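Local structure of tail spike protein gp49 (Pseudomonas phage LKA1, 4RU4) at residues T523-F536 with S571-F585. The protein forms a trimeric phage tailspike that probably cleaves the O-specific polysaccharide of Pseudomonas as a lyase during entry into the host cell. Sequence-based numbering, arbitrary orientation.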
ATOM      1  N   THR B 523      -4.835  55.811   9.888  1.00 10.81           N
ATOM      2  CA  THR B 523      -5.951  56.680  10.226  1.00 13.26           C
ATOM      3  C   THR B 523      -5.780  58.097   9.636  1.00 14.42           C
ATOM      4  O   THR B 523      -4.671  58.527   9.304  1.00 11.31           O
ATOM      5  CB  THR B 523      -6.170  56.737  11.748  1.00 12.13           C
ATOM      6  OG1 THR B 523      -4.953  57.124  12.401  1.00  8.62           O
ATOM      7  CG2 THR B 523      -6.609  55.358  12.257  1.00 11.26           C
ATOM      8  N   ALA B 524      -6.893  58.797   9.458  1.00 12.13           N
ATOM      9  CA  ALA B 524      -6.850  60.208   9.069  1.00 12.99           C
ATOM     10  C   ALA B 524      -7.506  61.029  10.167  1.00 13.96           C
ATOM     11  O   ALA B 524      -8.507  60.595  10.737  1.00 15.41           O
ATOM     12  CB  ALA B 524      -7.579  60.424   7.740  1.00 12.35           C
ATOM     13  N   THR B 525      -6.951  62.205  10.459  1.00 15.84           N
ATOM     14  CA  THR B 525      -7.445  63.009  11.560  1.00 18.01           C
ATOM     15  C   THR B 525      -8.792  63.654  11.269  1.00 19.40           C
ATOM     16  O   THR B 525      -9.416  64.211  12.176  1.00 14.85           O
ATOM     17  CB  THR B 525      -6.448  64.102  12.011  1.00 18.91           C
ATOM     18  OG1 THR B 525      -6.243  65.037  10.946  1.00 17.65           O
ATOM     19  CG2 THR B 525      -5.116  63.478  12.423  1.00 20.76           C
ATOM     20  N   ASN B 526      -9.255  63.560  10.019  1.00 17.09           N
ATOM     21  CA  ASN B 526     -10.530  64.172   9.654  1.00 15.52           C
ATOM     22  C   ASN B 526     -11.636  63.129   9.396  1.00 16.32           C
ATOM     23  O   ASN B 526     -12.638  63.439   8.766  1.00 14.34           O
ATOM     24  CB  ASN B 526     -10.346  65.082   8.424  1.00 16.59           C
ATOM     25  CG  ASN B 526      -9.835  64.320   7.204  1.00 20.23           C
ATOM     26  OD1 ASN B 526      -9.743  63.080   7.207  1.00 20.11           O
ATOM     27  ND2 ASN B 526      -9.509  65.055   6.152  1.00 19.71           N
ATOM     28  N   ALA B 527     -11.438  61.890   9.855  1.00 13.07           N
ATOM     29  CA  ALA B 527     -12.469  60.861   9.717  1.00 14.00           C
ATOM     30  C   ALA B 527     -12.464  59.932  10.924  1.00 14.33           C
ATOM     31  O   ALA B 527     -11.464  59.853  11.647  1.00 12.33           O
ATOM     32  CB  ALA B 527     -12.270  60.063   8.416  1.00 11.83           C
ATOM     33  N   SER B 528     -13.573  59.222  11.127  1.00 10.40           N
ATOM     34  CA  SER B 528     -13.705  58.337  12.283  1.00 10.60           C
ATOM     35  C   SER B 528     -13.465  56.900  11.844  1.00 10.08           C
ATOM     36  O   SER B 528     -13.707  55.956  12.604  1.00  9.90           O
ATOM     37  CB  SER B 528     -15.104  58.459  12.891  1.00 11.15           C
ATOM     38  OG  SER B 528     -16.059  57.840  12.051  1.00 13.67           O
ATOM     39  N   SER B 529     -12.991  56.737  10.611  1.00  9.32           N
ATOM     40  CA  SER B 529     -12.762  55.401  10.073  1.00 10.79           C
ATOM     41  C   SER B 529     -11.730  55.358   8.951  1.00 11.48           C
ATOM     42  O   SER B 529     -11.401  56.379   8.348  1.00 12.67           O
ATOM     43  CB  SER B 529     -14.084  54.783   9.580  1.00 10.21           C
ATOM     44  OG  SER B 529     -14.608  55.489   8.464  1.00 13.46           O
ATOM     45  N   VAL B 530     -11.227  54.157   8.684  1.00 11.78           N
ATOM     46  CA  VAL B 530     -10.366  53.903   7.529  1.00  9.19           C
ATOM     47  C   VAL B 530     -10.675  52.477   7.105  1.00 10.61           C
ATOM     48  O   VAL B 530     -10.936  51.633   7.943  1.00 10.87           O
ATOM     49  CB  VAL B 530      -8.852  54.125   7.846  1.00  8.30           C
ATOM     50  CG1 VAL B 530      -8.406  53.346   9.078  1.00  8.17           C
ATOM     51  CG2 VAL B 530      -7.983  53.817   6.622  1.00  8.27           C
ATOM     52  N   THR B 531     -10.742  52.235   5.800  1.00 12.23           N
ATOM     53  CA  THR B 531     -11.099  50.924   5.283  1.00 12.14           C
ATOM     54  C   THR B 531     -10.082  50.488   4.251  1.00 12.51           C
ATOM     55  O   THR B 531      -9.331  51.315   3.731  1.00  8.83           O
ATOM     56  CB  THR B 531     -12.503  50.941   4.604  1.00 15.49           C
ATOM     57  OG1 THR B 531     -12.489  51.821   3.475  1.00 12.97           O
ATOM     58  CG2 THR B 531     -13.572  51.407   5.584  1.00 15.94           C
ATOM     59  N   ALA B 532     -10.074  49.196   3.938  1.00  9.11           N
ATOM     60  CA  ALA B 532      -9.194  48.658   2.907  1.00 12.49           C
ATOM     61  C   ALA B 532      -9.824  47.397   2.331  1.00 14.07           C
ATOM     62  O   ALA B 532     -10.281  46.524   3.062  1.00 11.77           O
ATOM     63  CB  ALA B 532      -7.820  48.343   3.475  1.00 13.15           C
ATOM     64  N   PRO B 533      -9.844  47.294   1.007  1.00 15.95           N
ATOM     65  CA  PRO B 533     -10.514  46.137   0.426  1.00 18.04           C
ATOM     66  C   PRO B 533      -9.589  44.933   0.368  1.00 16.77           C
ATOM     67  O   PRO B 533      -8.365  45.074   0.269  1.00 15.75           O
ATOM     68  CB  PRO B 533     -10.895  46.626  -0.977  1.00 19.08           C
ATOM     69  CG  PRO B 533      -9.808  47.593  -1.330  1.00 18.49           C
ATOM     70  CD  PRO B 533      -9.388  48.256  -0.015  1.00 17.73           C
ATOM     71  N   VAL B 534     -10.190  43.751   0.463  1.00 11.37           N
ATOM     72  CA  VAL B 534      -9.491  42.482   0.323  1.00 12.78           C
ATOM     73  C   VAL B 534     -10.247  41.668  -0.723  1.00 10.31           C
ATOM     74  O   VAL B 534     -11.468  41.650  -0.710  1.00  9.63           O
ATOM     75  CB  VAL B 534      -9.498  41.744   1.682  1.00 18.13           C
ATOM     76  CG1 VAL B 534      -9.288  40.268   1.516  1.00 21.72           C
ATOM     77  CG2 VAL B 534      -8.433  42.361   2.611  1.00 15.75           C
ATOM     78  N   THR B 535      -9.532  41.037  -1.653  1.00  8.52           N
ATOM     79  CA  THR B 535     -10.150  40.070  -2.554  1.00  7.51           C
ATOM     80  C   THR B 535      -9.541  38.718  -2.196  1.00  9.98           C
ATOM     81  O   THR B 535      -8.330  38.572  -2.242  1.00 10.21           O
ATOM     82  CB  THR B 535      -9.830  40.395  -4.035  1.00 11.99           C
ATOM     83  OG1 THR B 535     -10.312  41.698  -4.368  1.00 11.32           O
ATOM     84  CG2 THR B 535     -10.458  39.367  -4.974  1.00 12.35           C
ATOM     85  N   PHE B 536     -10.368  37.738  -1.842  1.00  7.23           N
ATOM     86  CA  PHE B 536      -9.855  36.446  -1.390  1.00 11.29           C
ATOM     87  C   PHE B 536      -9.118  35.717  -2.516  1.00 12.40           C
ATOM     88  O   PHE B 536      -9.539  35.760  -3.688  1.00 10.77           O
ATOM     89  CB  PHE B 536     -10.991  35.543  -0.915  1.00  6.25           C
ATOM     90  CG  PHE B 536     -11.864  36.145   0.171  1.00  8.50           C
ATOM     91  CD1 PHE B 536     -11.323  36.939   1.180  1.00  8.41           C
ATOM     92  CD2 PHE B 536     -13.238  35.913   0.168  1.00  8.15           C
ATOM     93  CE1 PHE B 536     -12.146  37.473   2.184  1.00  9.60           C
ATOM     94  CE2 PHE B 536     -14.054  36.449   1.150  1.00  6.41           C
ATOM     95  CZ  PHE B 536     -13.510  37.234   2.160  1.00  6.46           C
ATOM     96  N   SER B 571     -16.482  36.584  -2.386  1.00  7.25           N
ATOM     97  CA  SER B 571     -15.210  36.809  -3.055  1.00  6.94           C
ATOM     98  C   SER B 571     -14.277  37.770  -2.333  1.00  8.55           C
ATOM     99  O   SER B 571     -13.110  37.894  -2.708  1.00  7.73           O
ATOM    100  CB  SER B 571     -15.456  37.323  -4.476  1.00 12.22           C
ATOM    101  OG  SER B 571     -16.148  38.549  -4.425  1.00 13.80           O
ATOM    102  N   GLY B 572     -14.786  38.492  -1.344  1.00  6.92           N
ATOM    103  CA  GLY B 572     -13.926  39.422  -0.624  1.00 10.71           C
ATOM    104  C   GLY B 572     -14.616  40.128   0.522  1.00 10.36           C
ATOM    105  O   GLY B 572     -15.733  39.759   0.912  1.00 14.13           O
ATOM    106  N   ALA B 573     -13.939  41.131   1.072  1.00  6.93           N
ATOM    107  CA  ALA B 573     -14.469  41.895   2.198  1.00  7.01           C
ATOM    108  C   ALA B 573     -13.819  43.274   2.222  1.00 12.90           C
ATOM    109  O   ALA B 573     -12.686  43.448   1.747  1.00 11.56           O
ATOM    110  CB  ALA B 573     -14.193  41.174   3.518  1.00  6.90           C
ATOM    111  N   THR B 574     -14.528  44.247   2.774  1.00  9.24           N
ATOM    112  CA  THR B 574     -13.921  45.546   3.033  1.00 10.88           C
ATOM    113  C   THR B 574     -13.589  45.690   4.512  1.00 10.79           C
ATOM    114  O   THR B 574     -14.475  45.848   5.356  1.00  9.15           O
ATOM    115  CB  THR B 574     -14.800  46.685   2.548  1.00 10.52           C
ATOM    116  OG1 THR B 574     -14.925  46.580   1.133  1.00 11.23           O
ATOM    117  CG2 THR B 574     -14.158  48.031   2.879  1.00 12.28           C
ATOM    118  N   LEU B 575     -12.301  45.594   4.830  1.00  8.88           N
ATOM    119  CA  LEU B 575     -11.865  45.654   6.210  1.00 10.70           C
ATOM    120  C   LEU B 575     -12.058  47.089   6.672  1.00  9.77           C
ATOM    121  O   LEU B 575     -11.917  48.025   5.876  1.00  9.99           O
ATOM    122  CB  LEU B 575     -10.389  45.281   6.296  1.00 11.79           C
ATOM    123  CG  LEU B 575      -9.989  43.919   5.733  1.00 12.75           C
ATOM    124  CD1 LEU B 575      -8.490  43.667   6.031  1.00 11.52           C
ATOM    125  CD2 LEU B 575     -10.859  42.808   6.314  1.00 10.33           C
ATOM    126  N   GLY B 576     -12.382  47.273   7.944  1.00  7.96           N
ATOM    127  CA  GLY B 576     -12.591  48.611   8.458  1.00  7.96           C
ATOM    128  C   GLY B 576     -12.139  48.803   9.886  1.00  7.65           C
ATOM    129  O   GLY B 576     -12.206  47.876  10.685  1.00  9.51           O
ATOM    130  N   LEU B 577     -11.691  50.014  10.210  1.00  9.11           N
ATOM    131  CA  LEU B 577     -11.394  50.380  11.591  1.00  8.53           C
ATOM    132  C   LEU B 577     -12.176  51.667  11.887  1.00  9.86           C
ATOM    133  O   LEU B 577     -11.933  52.683  11.235  1.00  9.50           O
ATOM    134  CB  LEU B 577      -9.891  50.627  11.766  1.00  7.98           C
ATOM    135  CG  LEU B 577      -9.437  50.976  13.193  1.00  9.25           C
ATOM    136  CD1 LEU B 577      -9.589  49.761  14.102  1.00 12.28           C
ATOM    137  CD2 LEU B 577      -7.991  51.512  13.221  1.00  8.20           C
ATOM    138  N   PHE B 578     -13.121  51.607  12.833  1.00  7.98           N
ATOM    139  CA  PHE B 578     -14.113  52.685  13.040  1.00 11.57           C
ATOM    140  C   PHE B 578     -14.112  53.050  14.520  1.00  8.93           C
ATOM    141  O   PHE B 578     -14.205  52.165  15.368  1.00 10.43           O
ATOM    142  CB  PHE B 578     -15.537  52.199  12.705  1.00 10.06           C
ATOM    143  CG  PHE B 578     -15.845  52.083  11.234  1.00 11.60           C
ATOM    144  CD1 PHE B 578     -15.288  51.076  10.464  1.00 14.18           C
ATOM    145  CD2 PHE B 578     -16.746  52.971  10.636  1.00 11.21           C
ATOM    146  CE1 PHE B 578     -15.598  50.946   9.106  1.00 13.01           C
ATOM    147  CE2 PHE B 578     -17.055  52.861   9.290  1.00 12.34           C
ATOM    148  CZ  PHE B 578     -16.471  51.846   8.514  1.00 10.03           C
ATOM    149  N   THR B 579     -14.027  54.332  14.864  1.00  9.63           N
ATOM    150  CA  THR B 579     -14.102  54.677  16.288  1.00  8.36           C
ATOM    151  C   THR B 579     -15.518  54.292  16.723  1.00 10.11           C
ATOM    152  O   THR B 579     -16.464  54.410  15.916  1.00  8.37           O
ATOM    153  CB  THR B 579     -13.831  56.172  16.553  1.00 13.59           C
ATOM    154  OG1 THR B 579     -14.882  56.980  15.987  1.00 11.00           O
ATOM    155  CG2 THR B 579     -12.474  56.588  15.958  1.00  8.58           C
ATOM    156  N   ASP B 580     -15.692  53.789  17.946  1.00  8.28           N
ATOM    157  CA  ASP B 580     -17.025  53.251  18.273  1.00 10.40           C
ATOM    158  C   ASP B 580     -18.086  54.365  18.238  1.00 13.43           C
ATOM    159  O   ASP B 580     -19.216  54.145  17.778  1.00 12.06           O
ATOM    160  CB  ASP B 580     -17.042  52.541  19.628  1.00 10.18           C
ATOM    161  CG  ASP B 580     -18.304  51.698  19.836  1.00 12.32           C
ATOM    162  OD1 ASP B 580     -18.781  51.023  18.872  1.00 10.28           O
ATOM    163  OD2 ASP B 580     -18.824  51.712  20.972  1.00 11.10           O
ATOM    164  N   ASP B 581     -17.700  55.561  18.689  1.00 11.42           N
ATOM    165  CA  ASP B 581     -18.657  56.655  18.845  1.00 11.53           C
ATOM    166  C   ASP B 581     -18.703  57.672  17.696  1.00 12.57           C
ATOM    167  O   ASP B 581     -19.452  58.656  17.760  1.00 11.90           O
ATOM    168  CB  ASP B 581     -18.491  57.344  20.223  1.00 16.68           C
ATOM    169  CG  ASP B 581     -17.231  58.195  20.316  1.00 17.81           C
ATOM    170  OD1 ASP B 581     -16.404  58.199  19.379  1.00 17.90           O
ATOM    171  OD2 ASP B 581     -17.053  58.844  21.357  1.00 20.72           O
ATOM    172  N   GLY B 582     -17.893  57.447  16.664  1.00 11.90           N
ATOM    173  CA  GLY B 582     -17.924  58.285  15.467  1.00 12.10           C
ATOM    174  C   GLY B 582     -17.151  59.582  15.586  1.00 14.03           C
ATOM    175  O   GLY B 582     -17.196  60.452  14.701  1.00 15.28           O
ATOM    176  N   THR B 583     -16.448  59.737  16.705  1.00 12.62           N
ATOM    177  CA  THR B 583     -15.482  60.818  16.850  1.00 13.81           C
ATOM    178  C   THR B 583     -14.317  60.603  15.875  1.00 14.76           C
ATOM    179  O   THR B 583     -13.853  59.478  15.707  1.00 14.25           O
ATOM    180  CB  THR B 583     -14.948  60.871  18.302  1.00 16.78           C
ATOM    181  OG1 THR B 583     -16.041  61.089  19.211  1.00 15.21           O
ATOM    182  CG2 THR B 583     -13.933  61.994  18.462  1.00 15.10           C
ATOM    183  N   ASN B 584     -13.846  61.662  15.219  1.00 12.48           N
ATOM    184  CA  ASN B 584     -12.656  61.515  14.390  1.00 13.73           C
ATOM    185  C   ASN B 584     -11.446  61.036  15.173  1.00 14.51           C
ATOM    186  O   ASN B 584     -11.249  61.450  16.302  1.00 13.69           O
ATOM    187  CB  ASN B 584     -12.296  62.844  13.729  1.00 11.15           C
ATOM    188  CG  ASN B 584     -13.301  63.268  12.671  1.00 14.07           C
ATOM    189  OD1 ASN B 584     -14.061  62.452  12.152  1.00 13.24           O
ATOM    190  ND2 ASN B 584     -13.306  64.552  12.349  1.00 16.92           N
ATOM    191  N   PHE B 585     -10.633  60.171  14.565  1.00 14.01           N
ATOM    192  CA  PHE B 585      -9.297  59.892  15.076  1.00 15.60           C
ATOM    193  C   PHE B 585      -8.504  61.211  15.181  1.00 16.83           C
ATOM    194  O   PHE B 585      -8.631  62.107  14.330  1.00 17.81           O
ATOM    195  CB  PHE B 585      -8.562  58.940  14.136  1.00 12.57           C
ATOM    196  CG  PHE B 585      -9.026  57.515  14.217  1.00 12.64           C
ATOM    197  CD1 PHE B 585      -8.622  56.693  15.271  1.00 13.03           C
ATOM    198  CD2 PHE B 585      -9.839  56.985  13.224  1.00 13.95           C
ATOM    199  CE1 PHE B 585      -9.047  55.363  15.333  1.00 12.20           C
ATOM    200  CE2 PHE B 585     -10.266  55.663  13.278  1.00 11.23           C
ATOM    201  CZ  PHE B 585      -9.856  54.853  14.322  1.00 10.37           C
TER
HETATM  202  O   HOH W   1     -11.542  66.510  13.668  1.00 22.35           O
HETATM  203  O   HOH W   2     -12.134  36.177  -4.547  1.00 10.76           O
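The ring of F585 is clamped between two methyl groups: CG2 of T523 sits 3.6 Å from its centroid, almost on the ring normal, and CG2 of T579 covers the opposite face. The T523 methyl is brought there with OG1 turned back between its own backbone N and carbonyl carbon (chi1 55°), a rotation that also lets this hydroxyl bond to S587 and V589. Backbone oxygens of L577 and A527 lie at the ring edge, and F585 N donates to A527 O (3.1 Å). From this buried end strands 529-535 and 572-578 run antiparallel, joined by paired backbone bonds between V530 and L577, A532 and L575, and V534 and A573; T579 N to S528 O (2.8 Å) and F536 N to S571 O extend the ladder at its two ends. With strand 562-568 they make a three-stranded sheet of the C-terminal Ig-like domain, in which 529-535 is an outermost strand within this chain. V530, A532, V534, L575 and L577 turn inward onto strands 510-522 and 590-600, as in a beta sandwich; here V534 CG2 meets L575 CD1 at 3.7 Å. At the F536 rung the phenylalanine lays its ring flat over G572, whose CA stands 3.5 Å from the centroid.

The other face is looser. T531, P533 and T535 are exposed, and T531 meets T574 with little more than T531 CB against T574 CG2 (3.8 Å). Closer packing returns at F578, where S529 CB rests 3.5 Å from the ring centroid, displaced toward the rim; S554 of the second subunit also packs on this phenylalanine, while S528 OG bonds to Y555 OH of that subunit. Toward solvent, T525 and N526 lie exposed in the type I turn A524-A527, and N584 ND2 donates to a water 2.9 Å away that bonds only weakly to T525 O.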